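Side-chain contacts in dTDP-4-dehydrorhamnose reductase (Bacillus anthracis, PDB 3SC6), which catalyses the NADPH-dependent reduction of dTDP-4-dehydrorhamnose to dTDP-L-rhamnose, the last step in making this activated sugar: residues A[14-19]-A[154-159]; A[20-25]-A[32-37]; A[74-79]-A[127-132]. All blocks are in the same frame, centred on the assembly; numbering follows the deposited sequence.

Contact 1. Residues A[14-19]-A[154-159]. With NAP (NADP nicotinamide-adenine-dinucleotide phosphate), chain G.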
# COMPACT_ATOMS: atom_id res chain seq x y z
N ASN A 14 -10.22 -2.04 -8.69
CA ASN A 14 -10.17 -0.77 -9.43
C ASN A 14 -9.20 0.27 -8.86
O ASN A 14 -8.94 1.29 -9.50
CB ASN A 14 -11.57 -0.16 -9.56
CG ASN A 14 -12.50 -1.02 -10.39
OD1 ASN A 14 -12.13 -2.10 -10.85
ND2 ASN A 14 -13.73 -0.54 -10.58
N GLY A 15 -8.67 0.01 -7.67
CA GLY A 15 -7.73 0.93 -7.03
C GLY A 15 -6.35 0.89 -7.65
O GLY A 15 -6.12 0.16 -8.61
N GLN A 16 -5.43 1.68 -7.10
CA GLN A 16 -4.06 1.74 -7.61
C GLN A 16 -3.40 0.36 -7.76
O GLN A 16 -2.86 0.06 -8.82
CB GLN A 16 -3.20 2.64 -6.73
CG GLN A 16 -3.66 4.08 -6.67
CD GLN A 16 -2.79 4.94 -5.77
OE1 GLN A 16 -2.99 6.16 -5.68
NE2 GLN A 16 -1.82 4.32 -5.09
N LEU A 17 -3.44 -0.46 -6.70
CA LEU A 17 -2.83 -1.80 -6.75
C LEU A 17 -3.62 -2.78 -7.58
O LEU A 17 -3.11 -3.32 -8.56
CB LEU A 17 -2.65 -2.41 -5.36
CG LEU A 17 -1.65 -1.80 -4.40
CD1 LEU A 17 -1.67 -2.58 -3.09
CD2 LEU A 17 -0.27 -1.84 -5.03
N GLY A 18 -4.85 -3.04 -7.16
CA GLY A 18 -5.73 -3.98 -7.85
C GLY A 18 -5.73 -3.82 -9.36
O GLY A 18 -5.67 -4.80 -10.10
N LYS A 19 -5.81 -2.58 -9.81
CA LYS A 19 -5.83 -2.27 -11.23
C LYS A 19 -4.53 -2.71 -11.92
O LYS A 19 -4.56 -3.25 -13.02
CB LYS A 19 -6.04 -0.76 -11.42
CG LYS A 19 -6.11 -0.27 -12.86
CD LYS A 19 -7.29 -0.84 -13.63
CE LYS A 19 -7.32 -0.32 -15.07
NZ LYS A 19 -7.42 1.17 -15.14
N SER A 154 4.22 2.01 1.87
CA SER A 154 4.04 3.45 2.11
C SER A 154 4.35 4.31 0.88
O SER A 154 5.17 3.92 0.05
CB SER A 154 4.97 3.90 3.22
OG SER A 154 6.33 3.66 2.86
N TRP A 155 3.70 5.48 0.77
CA TRP A 155 3.96 6.37 -0.36
C TRP A 155 3.87 5.59 -1.65
O TRP A 155 4.75 5.67 -2.51
CB TRP A 155 5.35 6.97 -0.15
CG TRP A 155 5.41 7.96 0.98
CD1 TRP A 155 4.97 7.78 2.25
CD2 TRP A 155 6.19 9.17 1.00
NE1 TRP A 155 5.28 8.87 3.02
CE2 TRP A 155 6.05 9.73 2.29
CE3 TRP A 155 6.95 9.85 0.05
CZ2 TRP A 155 6.64 10.93 2.64
CZ3 TRP A 155 7.53 11.05 0.40
CH2 TRP A 155 7.37 11.58 1.69
N LEU A 156 2.79 4.83 -1.77
CA LEU A 156 2.54 4.00 -2.92
C LEU A 156 1.98 4.81 -4.10
O LEU A 156 1.14 5.69 -3.90
CB LEU A 156 1.55 2.90 -2.51
CG LEU A 156 1.19 1.80 -3.51
CD1 LEU A 156 2.43 1.04 -3.92
CD2 LEU A 156 0.17 0.87 -2.88
N TYR A 157 2.46 4.52 -5.31
CA TYR A 157 2.00 5.22 -6.51
C TYR A 157 2.20 4.28 -7.69
O TYR A 157 3.20 3.56 -7.75
CB TYR A 157 2.79 6.50 -6.75
CG TYR A 157 4.25 6.28 -7.09
CD1 TYR A 157 5.20 6.16 -6.09
CD2 TYR A 157 4.66 6.22 -8.41
CE1 TYR A 157 6.54 5.97 -6.41
CE2 TYR A 157 5.99 6.03 -8.74
CZ TYR A 157 6.92 5.90 -7.74
OH TYR A 157 8.24 5.71 -8.07
N GLY A 158 1.26 4.28 -8.64
CA GLY A 158 1.34 3.41 -9.81
C GLY A 158 0.91 4.05 -11.12
O GLY A 158 0.74 5.26 -11.21
N LYS A 159 0.75 3.21 -12.14
CA LYS A 159 0.34 3.67 -13.46
C LYS A 159 -1.06 4.22 -13.50
O LYS A 159 -1.33 5.23 -14.17
CB LYS A 159 0.36 2.51 -14.48
CG LYS A 159 1.69 1.84 -14.73
CD LYS A 159 1.52 0.77 -15.81
CE LYS A 159 2.83 0.08 -16.14
NZ LYS A 159 3.44 -0.59 -14.95
PA NAP G . -7.14 2.88 -3.47
O1A NAP G . -8.07 3.75 -2.66
O2A NAP G . -6.92 3.21 -4.93
O5B NAP G . -7.63 1.35 -3.37
C5B NAP G . -8.64 0.94 -2.45
C4B NAP G . -9.82 0.38 -3.23
O4B NAP G . -10.74 -0.26 -2.34
C3B NAP G . -10.59 1.47 -3.98
O3B NAP G . -10.67 1.19 -5.38
C2B NAP G . -11.97 1.44 -3.37
O2B NAP G . -12.99 1.71 -4.33
C1B NAP G . -12.06 0.03 -2.80
N9A NAP G . -13.13 -0.09 -1.77
C8A NAP G . -13.64 0.88 -0.99
N7A NAP G . -14.62 0.34 -0.22
C5A NAP G . -14.72 -0.96 -0.54
C6A NAP G . -15.58 -2.08 -0.07
N6A NAP G . -16.52 -1.87 0.89
N1A NAP G . -15.40 -3.30 -0.62
C2A NAP G . -14.46 -3.49 -1.57
N3A NAP G . -13.67 -2.49 -2.01
C4A NAP G . -13.78 -1.23 -1.52
O3 NAP G . -5.71 2.82 -2.73
PN NAP G . -4.58 1.72 -3.08
O1N NAP G . -3.23 2.37 -2.87
O2N NAP G . -4.91 1.02 -4.38
O5D NAP G . -4.78 0.64 -1.91
C5D NAP G . -3.83 -0.41 -1.72
C4D NAP G . -3.62 -0.68 -0.23
O4D NAP G . -2.38 -0.11 0.21
C3D NAP G . -4.72 -0.09 0.65
O3D NAP G . -5.28 -1.10 1.48
C2D NAP G . -4.03 0.97 1.49
O2D NAP G . -4.56 0.97 2.81
C1D NAP G . -2.56 0.58 1.45
N1N NAP G . -1.64 1.73 1.54
C2N NAP G . -1.69 2.71 0.61
C3N NAP G . -0.82 3.80 0.68
C7N NAP G . -0.90 4.87 -0.37
O7N NAP G . -1.77 4.80 -1.23
N7N NAP G . -0.02 5.88 -0.36
C4N NAP G . 0.10 3.87 1.73
C5N NAP G . 0.12 2.85 2.67
C6N NAP G . -0.76 1.78 2.55
P2B NAP G . -13.75 3.13 -4.34
O1X NAP G . -14.52 3.09 -5.64
O2X NAP G . -14.61 3.12 -3.10
O3X NAP G . -12.64 4.15 -4.31
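Gln16 N gives its hydrogen to NAP O2A at 3.0 Å, in a bond of 158°. Next to it, Leu17 N binds NAP O2N on the other phosphate at 3.1 Å, with an angle of 163°. Two successive amides at the start of helix 16-24 thus hold both halves of the pyrophosphate, and the helix dipole would probably favour its negative charge. Gly15 has no side chain, which leaves room for NAP O5B, the ester oxygen of the adenosine-side phosphate.

The side chains of Gln16 and Leu17 reach across to strand 148-157. The Gln16 chain is extended beyond CG. Its amide therefore passes alongside the phosphates toward Leu156. Gln16 NE2 reaches Leu156 O at 3.5 Å, a weak hydrogen bond. Leu17 and Leu156 cross at about a right angle. Their branches meet at Leu17 CD2 and Leu156 CD2, 3.5 Å apart. With CG anti to its backbone N (chi1 -175°), Leu156 sends CD2 against Leu17 CG as well as CD2. On the cofactor side, Leu17 CD1 touches NAP C5D at 3.4 Å and Leu156 CB faces the carboxamide carbon NAP C7N at 3.8 Å. Leu17 thus packs on the ribose-phosphate link and Leu156 on the carboxamide. Val191 of helix 191-202 touches both leucines.

Gly15 and Gly18 are the last two glycines of a GxxGxxG sequence. This is the glycine-rich dinucleotide-binding turn of a Rossmann fold, here packed against the end of strand 148-157 of the same sheet, beside the nicotinamide.

Contact 2. Residues A[20-25]-A[32-37]. With NAP (NADP nicotinamide-adenine-dinucleotide phosphate), chain G.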
# COMPACT_ATOMS: atom_id res chain seq x y z
N GLN A 20 -3.40 -2.49 -11.26
CA GLN A 20 -2.09 -2.85 -11.82
C GLN A 20 -1.60 -4.25 -11.43
O GLN A 20 -0.85 -4.87 -12.18
CB GLN A 20 -1.06 -1.77 -11.47
CG GLN A 20 0.33 -1.99 -12.04
CD GLN A 20 1.26 -0.83 -11.74
OE1 GLN A 20 0.85 0.18 -11.18
NE2 GLN A 20 2.52 -0.97 -12.15
N LEU A 21 -2.02 -4.74 -10.27
CA LEU A 21 -1.62 -6.07 -9.81
C LEU A 21 -2.27 -7.10 -10.73
O LEU A 21 -1.65 -8.09 -11.12
CB LEU A 21 -2.08 -6.30 -8.37
CG LEU A 21 -1.75 -7.66 -7.75
CD1 LEU A 21 -0.26 -7.94 -7.79
CD2 LEU A 21 -2.28 -7.72 -6.33
N GLN A 22 -3.53 -6.85 -11.06
CA GLN A 22 -4.33 -7.69 -11.93
C GLN A 22 -3.63 -7.95 -13.28
O GLN A 22 -3.81 -9.01 -13.88
CB GLN A 22 -5.67 -7.00 -12.18
CG GLN A 22 -6.60 -7.69 -13.16
CD GLN A 22 -7.88 -6.90 -13.36
OE1 GLN A 22 -8.14 -5.92 -12.65
NE2 GLN A 22 -8.70 -7.33 -14.31
N GLU A 23 -2.85 -6.98 -13.74
CA GLU A 23 -2.14 -7.10 -15.01
C GLU A 23 -0.75 -7.71 -14.89
O GLU A 23 -0.22 -8.23 -15.87
CB GLU A 23 -1.97 -5.71 -15.63
CG GLU A 23 -3.26 -4.98 -15.94
CD GLU A 23 -3.02 -3.60 -16.52
OE1 GLU A 23 -1.83 -3.20 -16.64
OE2 GLU A 23 -4.00 -2.90 -16.85
N GLU A 24 -0.16 -7.64 -13.70
CA GLU A 24 1.19 -8.17 -13.50
C GLU A 24 1.29 -9.63 -13.03
O GLU A 24 2.39 -10.19 -13.01
CB GLU A 24 1.99 -7.22 -12.61
CG GLU A 24 2.13 -5.84 -13.26
CD GLU A 24 2.91 -4.85 -12.42
OE1 GLU A 24 3.36 -5.23 -11.32
OE2 GLU A 24 3.08 -3.70 -12.88
N LEU A 25 0.17 -10.24 -12.64
CA LEU A 25 0.20 -11.63 -12.21
C LEU A 25 0.12 -12.46 -13.49
O LEU A 25 -0.78 -12.25 -14.31
CB LEU A 25 -0.97 -11.97 -11.28
CG LEU A 25 -0.99 -11.23 -9.94
CD1 LEU A 25 -2.23 -11.61 -9.16
CD2 LEU A 25 0.27 -11.54 -9.15
N ILE A 32 -7.05 -15.31 -12.46
CA ILE A 32 -7.26 -14.06 -11.75
C ILE A 32 -8.72 -13.62 -11.69
O ILE A 32 -9.33 -13.36 -12.72
CB ILE A 32 -6.43 -12.93 -12.40
CG1 ILE A 32 -4.95 -13.34 -12.48
CG2 ILE A 32 -6.62 -11.64 -11.62
CD1 ILE A 32 -4.06 -12.32 -13.14
N TYR A 33 -9.26 -13.55 -10.48
CA TYR A 33 -10.64 -13.14 -10.26
C TYR A 33 -10.71 -11.80 -9.54
O TYR A 33 -10.79 -11.76 -8.32
CB TYR A 33 -11.39 -14.18 -9.43
CG TYR A 33 -11.49 -15.54 -10.07
CD1 TYR A 33 -12.57 -15.86 -10.88
CD2 TYR A 33 -10.52 -16.50 -9.84
CE1 TYR A 33 -12.67 -17.11 -11.46
CE2 TYR A 33 -10.62 -17.75 -10.42
CZ TYR A 33 -11.69 -18.05 -11.22
OH TYR A 33 -11.79 -19.29 -11.80
N PRO A 34 -10.67 -10.70 -10.29
CA PRO A 34 -10.74 -9.38 -9.68
C PRO A 34 -12.17 -8.97 -9.38
O PRO A 34 -13.08 -9.32 -10.13
CB PRO A 34 -10.17 -8.47 -10.77
CG PRO A 34 -10.57 -9.14 -12.03
CD PRO A 34 -10.51 -10.61 -11.76
N PHE A 35 -12.37 -8.24 -8.29
CA PHE A 35 -13.69 -7.77 -7.89
C PHE A 35 -13.68 -6.32 -7.44
O PHE A 35 -12.83 -5.90 -6.67
CB PHE A 35 -14.29 -8.62 -6.76
CG PHE A 35 -14.63 -10.01 -7.17
CD1 PHE A 35 -15.91 -10.30 -7.62
CD2 PHE A 35 -13.70 -11.03 -7.10
CE1 PHE A 35 -16.25 -11.59 -7.99
CE2 PHE A 35 -14.04 -12.31 -7.48
CZ PHE A 35 -15.32 -12.59 -7.93
N ASP A 36 -14.65 -5.57 -7.93
CA ASP A 36 -14.78 -4.17 -7.60
C ASP A 36 -15.62 -4.09 -6.33
O ASP A 36 -16.04 -5.11 -5.77
CB ASP A 36 -15.47 -3.41 -8.75
CG ASP A 36 -15.58 -1.91 -8.49
OD1 ASP A 36 -14.97 -1.41 -7.51
OD2 ASP A 36 -16.26 -1.21 -9.29
N LYS A 37 -15.85 -2.86 -5.88
CA LYS A 37 -16.63 -2.57 -4.69
C LYS A 37 -18.07 -3.11 -4.80
O LYS A 37 -18.60 -3.66 -3.83
CB LYS A 37 -16.63 -1.04 -4.52
CG LYS A 37 -17.36 -0.48 -3.32
CD LYS A 37 -17.24 1.04 -3.35
CE LYS A 37 -17.96 1.71 -2.19
NZ LYS A 37 -17.83 3.19 -2.27
PA NAP G . -7.14 2.88 -3.47
O1A NAP G . -8.07 3.75 -2.66
O2A NAP G . -6.92 3.21 -4.93
O5B NAP G . -7.63 1.35 -3.37
C5B NAP G . -8.64 0.94 -2.45
C4B NAP G . -9.82 0.38 -3.23
O4B NAP G . -10.74 -0.26 -2.34
C3B NAP G . -10.59 1.47 -3.98
O3B NAP G . -10.67 1.19 -5.38
C2B NAP G . -11.97 1.44 -3.37
O2B NAP G . -12.99 1.71 -4.33
C1B NAP G . -12.06 0.03 -2.80
N9A NAP G . -13.13 -0.09 -1.77
C8A NAP G . -13.64 0.88 -0.99
N7A NAP G . -14.62 0.34 -0.22
C5A NAP G . -14.72 -0.96 -0.54
C6A NAP G . -15.58 -2.08 -0.07
N6A NAP G . -16.52 -1.87 0.89
N1A NAP G . -15.40 -3.30 -0.62
C2A NAP G . -14.46 -3.49 -1.57
N3A NAP G . -13.67 -2.49 -2.01
C4A NAP G . -13.78 -1.23 -1.52
O3 NAP G . -5.71 2.82 -2.73
PN NAP G . -4.58 1.72 -3.08
O1N NAP G . -3.23 2.37 -2.87
O2N NAP G . -4.91 1.02 -4.38
O5D NAP G . -4.78 0.64 -1.91
C5D NAP G . -3.83 -0.41 -1.72
C4D NAP G . -3.62 -0.68 -0.23
O4D NAP G . -2.38 -0.11 0.21
C3D NAP G . -4.72 -0.09 0.65
O3D NAP G . -5.28 -1.10 1.48
C2D NAP G . -4.03 0.97 1.49
O2D NAP G . -4.56 0.97 2.81
C1D NAP G . -2.56 0.58 1.45
N1N NAP G . -1.64 1.73 1.54
C2N NAP G . -1.69 2.71 0.61
C3N NAP G . -0.82 3.80 0.68
C7N NAP G . -0.90 4.87 -0.37
O7N NAP G . -1.77 4.80 -1.23
N7N NAP G . -0.02 5.88 -0.36
C4N NAP G . 0.10 3.87 1.73
C5N NAP G . 0.12 2.85 2.67
C6N NAP G . -0.76 1.78 2.55
P2B NAP G . -13.75 3.13 -4.34
O1X NAP G . -14.52 3.09 -5.64
O2X NAP G . -14.61 3.12 -3.10
O3X NAP G . -12.64 4.15 -4.31
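Helix 16-24 packs along strand 30-35, and the backbones come nearest at Gln22 and Pro34, whose CA atoms are 7.0 Å apart. No hydrogen bond crosses between the two segments, and the contact rests on side-chain packing.

Ile32 points toward the helix. Its CD1 fits in at the helix end, 3.4 Å from Gln22 O and 3.6 Å from Leu25 CB. The Ile32 CG1 branch is anti to the carbonyl carbon (chi1 -54°) and extended to CD1, which brings this methyl up to the last turn. Leu25 is the first residue to leave the helical conformation, and it also turns its CB toward the strand. Val8 of strand 6-11 touches both side chains.

Strand 6-11, helix 16-24 and strand 30-35 make the first beta-alpha-beta unit of the Rossmann fold. The two strands are parallel neighbours, and the helix is the crossover between them.

Further along, the Gln22 side chain crosses that of Pro34 at about a right angle. Its chain is fully extended and brings the amide to the CB-CG edge of the proline ring, with Gln22 NE2 3.5 Å from Pro34 CG. Gln22 CD and OE1 also lie near Pro34 CB.

Just beyond the strand, Lys37 belongs to the NADP pocket. Its straight chain runs over a face of the adenine, where Lys37 CG is 3.9 Å from NAP C5A. Its tip makes a weak hydrogen bond from Lys37 NZ to NAP O2X at 3.3 Å. That oxygen belongs to the 2'-phosphate, the group that distinguishes NADP from NAD.

Contact 3. Residues A[74-79]-A[127-132]. With NAP (NADP nicotinamide-adenine-dinucleotide phosphate), chain G.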
# COMPACT_ATOMS: atom_id res chain seq x y z
N LYS A 74 -12.77 12.55 10.20
CA LYS A 74 -14.15 12.99 10.31
C LYS A 74 -15.15 11.84 10.21
O LYS A 74 -16.28 11.95 10.70
CB LYS A 74 -14.43 14.06 9.25
CG LYS A 74 -13.54 15.29 9.43
CD LYS A 74 -13.83 16.38 8.42
CE LYS A 74 -12.93 17.59 8.66
NZ LYS A 74 -13.19 18.70 7.70
N GLU A 75 -14.74 10.74 9.59
CA GLU A 75 -15.60 9.56 9.45
C GLU A 75 -14.87 8.35 10.00
O GLU A 75 -14.32 7.54 9.25
CB GLU A 75 -16.00 9.35 7.98
CG GLU A 75 -16.83 10.50 7.42
CD GLU A 75 -17.23 10.29 5.97
OE1 GLU A 75 -18.05 11.08 5.46
OE2 GLU A 75 -16.73 9.33 5.34
N ARG A 76 -14.87 8.24 11.33
CA ARG A 76 -14.20 7.14 12.01
C ARG A 76 -14.89 5.78 11.87
O ARG A 76 -14.22 4.79 11.57
CB ARG A 76 -13.98 7.50 13.49
CG ARG A 76 -13.11 8.75 13.66
CD ARG A 76 -12.83 9.09 15.12
NE ARG A 76 -12.00 10.28 15.24
CZ ARG A 76 -11.56 10.79 16.39
NH1 ARG A 76 -11.86 10.21 17.55
NH2 ARG A 76 -10.80 11.89 16.39
N ASP A 77 -16.20 5.71 12.09
CA ASP A 77 -16.89 4.43 11.96
C ASP A 77 -16.68 3.86 10.57
O ASP A 77 -16.46 2.66 10.41
CB ASP A 77 -18.39 4.54 12.26
CG ASP A 77 -18.67 4.89 13.71
OD1 ASP A 77 -17.72 5.03 14.50
OD2 ASP A 77 -19.86 5.01 14.07
N LEU A 78 -16.73 4.72 9.56
CA LEU A 78 -16.56 4.30 8.17
C LEU A 78 -15.13 3.81 7.90
O LEU A 78 -14.92 2.97 7.04
CB LEU A 78 -16.92 5.45 7.23
CG LEU A 78 -16.84 5.17 5.72
CD1 LEU A 78 -17.74 3.99 5.35
CD2 LEU A 78 -17.23 6.41 4.93
N ALA A 79 -14.15 4.34 8.64
CA ALA A 79 -12.76 3.94 8.47
C ALA A 79 -12.61 2.52 9.00
O ALA A 79 -11.96 1.68 8.37
CB ALA A 79 -11.84 4.87 9.22
N ILE A 127 -0.67 6.48 14.47
CA ILE A 127 -0.59 7.93 14.59
C ILE A 127 -1.89 8.67 14.23
O ILE A 127 -2.10 9.80 14.68
CB ILE A 127 0.57 8.47 13.71
CG1 ILE A 127 0.83 9.95 13.98
CG2 ILE A 127 0.29 8.20 12.24
CD1 ILE A 127 1.99 10.51 13.18
N ASN A 128 -2.76 8.05 13.44
CA ASN A 128 -4.03 8.67 13.03
C ASN A 128 -5.13 7.63 12.84
O ASN A 128 -4.87 6.44 12.90
CB ASN A 128 -3.82 9.49 11.75
CG ASN A 128 -3.34 8.65 10.58
OD1 ASN A 128 -3.46 7.42 10.59
ND2 ASN A 128 -2.83 9.31 9.55
N ILE A 129 -6.36 8.09 12.60
CA ILE A 129 -7.49 7.16 12.41
C ILE A 129 -7.24 6.11 11.34
O ILE A 129 -7.54 4.94 11.53
CB ILE A 129 -8.82 7.89 12.14
CG1 ILE A 129 -9.21 8.73 13.36
CG2 ILE A 129 -9.93 6.90 11.89
CD1 ILE A 129 -9.43 7.90 14.61
N TYR A 130 -6.69 6.52 10.20
CA TYR A 130 -6.40 5.58 9.12
C TYR A 130 -5.47 4.49 9.62
O TYR A 130 -5.74 3.30 9.44
CB TYR A 130 -5.78 6.30 7.93
CG TYR A 130 -5.24 5.39 6.84
CD1 TYR A 130 -6.07 4.84 5.87
CD2 TYR A 130 -3.88 5.12 6.77
CE1 TYR A 130 -5.55 4.02 4.87
CE2 TYR A 130 -3.36 4.32 5.78
CZ TYR A 130 -4.18 3.77 4.84
OH TYR A 130 -3.63 2.97 3.86
N GLY A 131 -4.37 4.90 10.24
CA GLY A 131 -3.39 3.96 10.77
C GLY A 131 -3.98 3.02 11.80
O GLY A 131 -3.67 1.82 11.80
N ALA A 132 -4.83 3.55 12.67
CA ALA A 132 -5.47 2.76 13.72
C ALA A 132 -6.48 1.79 13.16
O ALA A 132 -6.62 0.68 13.67
CB ALA A 132 -6.14 3.68 14.73
PA NAP G . -7.14 2.88 -3.47
O1A NAP G . -8.07 3.75 -2.66
O2A NAP G . -6.92 3.21 -4.93
O5B NAP G . -7.63 1.35 -3.37
C5B NAP G . -8.64 0.94 -2.45
C4B NAP G . -9.82 0.38 -3.23
O4B NAP G . -10.74 -0.26 -2.34
C3B NAP G . -10.59 1.47 -3.98
O3B NAP G . -10.67 1.19 -5.38
C2B NAP G . -11.97 1.44 -3.37
O2B NAP G . -12.99 1.71 -4.33
C1B NAP G . -12.06 0.03 -2.80
N9A NAP G . -13.13 -0.09 -1.77
C8A NAP G . -13.64 0.88 -0.99
N7A NAP G . -14.62 0.34 -0.22
C5A NAP G . -14.72 -0.96 -0.54
C6A NAP G . -15.58 -2.08 -0.07
N6A NAP G . -16.52 -1.87 0.89
N1A NAP G . -15.40 -3.30 -0.62
C2A NAP G . -14.46 -3.49 -1.57
N3A NAP G . -13.67 -2.49 -2.01
C4A NAP G . -13.78 -1.23 -1.52
O3 NAP G . -5.71 2.82 -2.73
PN NAP G . -4.58 1.72 -3.08
O1N NAP G . -3.23 2.37 -2.87
O2N NAP G . -4.91 1.02 -4.38
O5D NAP G . -4.78 0.64 -1.91
C5D NAP G . -3.83 -0.41 -1.72
C4D NAP G . -3.62 -0.68 -0.23
O4D NAP G . -2.38 -0.11 0.21
C3D NAP G . -4.72 -0.09 0.65
O3D NAP G . -5.28 -1.10 1.48
C2D NAP G . -4.03 0.97 1.49
O2D NAP G . -4.56 0.97 2.81
C1D NAP G . -2.56 0.58 1.45
N1N NAP G . -1.64 1.73 1.54
C2N NAP G . -1.69 2.71 0.61
C3N NAP G . -0.82 3.80 0.68
C7N NAP G . -0.90 4.87 -0.37
O7N NAP G . -1.77 4.80 -1.23
N7N NAP G . -0.02 5.88 -0.36
C4N NAP G . 0.10 3.87 1.73
C5N NAP G . 0.12 2.85 2.67
C6N NAP G . -0.76 1.78 2.55
P2B NAP G . -13.75 3.13 -4.34
O1X NAP G . -14.52 3.09 -5.64
O2X NAP G . -14.61 3.12 -3.10
O3X NAP G . -12.64 4.15 -4.31
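Arg76 and Ile129 cross at about a right angle, the long arginine chain lying over the branched isoleucine. The Arg76 chain is extended from CG to NE, so it offers a length of side chain and not just its end. Ile129 CD1 sits over one face of the guanidinium group, 3.6 Å from Arg76 NE. The same methyl also touches Arg76 CD at 3.6 Å. The charged group is thus packed by its flat side on an apolar methyl. Its NE hydrogen is turned to a different partner, the carbonyl oxygen of Glu73, in a weak bond.

The second branch of Ile129 does another job. Ile129 CG2 is anti to the backbone N, while CG1 is anti to the carbonyl carbon (chi1 -64°). This split sends CG2 to Ala79 CB, at 3.9 Å, and the CG1-CD1 branch to the arginine. Ala79 lies about one turn further along its helix and points toward the partner segment. Ile129 thus bridges Arg76 and Ala79, three residues apart on the other helix.

The contact joins the first turns of helices 76-97 and 129-144. Helix 129-144 carries the YxxxK sequence of the short-chain dehydrogenase/reductase family, formed by Tyr130 and Lys134. Tyr130 points away from segment 74-79, and its hydroxyl lies at the nicotinamide ribose. The edge of its ring faces NAP O2D, although the bond length modelled there is too short to be relied on. Lys134 NZ is also hydrogen-bonded to NAP.

Asn128 is the N-cap of this helix. Asn128 OD1 accepts from Gly131 N at 2.7 Å, with an N-H...O angle of 163°. The donor lies almost in line with the side-chain C=O, at 164°. Ile129 N, at the same helix start, has a weak bond to the carboxylate of Glu73.

All three contacts include residues that touch one NADP molecule. Contacts 1 and 2 share helix 16-24 and reach the same sheet, with centres 11 Å apart. They touch where Gln20 OE1 probably accepts from Lys159 N, at 3.2 Å. Contact 3 lies further off, with centres about 20 Å from contact 1 and 26 Å from contact 2, and touches neither. Along the chain, contact 2 closes before contact 3 opens, and both are nested within the loop closed by contact 1. Helix 129-144 of contact 3 leads directly into strand 148-157 of contact 1. Distant segments thus meet different cofactor parts: adenine and 2'-phosphate in contact 2, pyrophosphate and carboxamide in contact 1, nicotinamide ribose in contact 3.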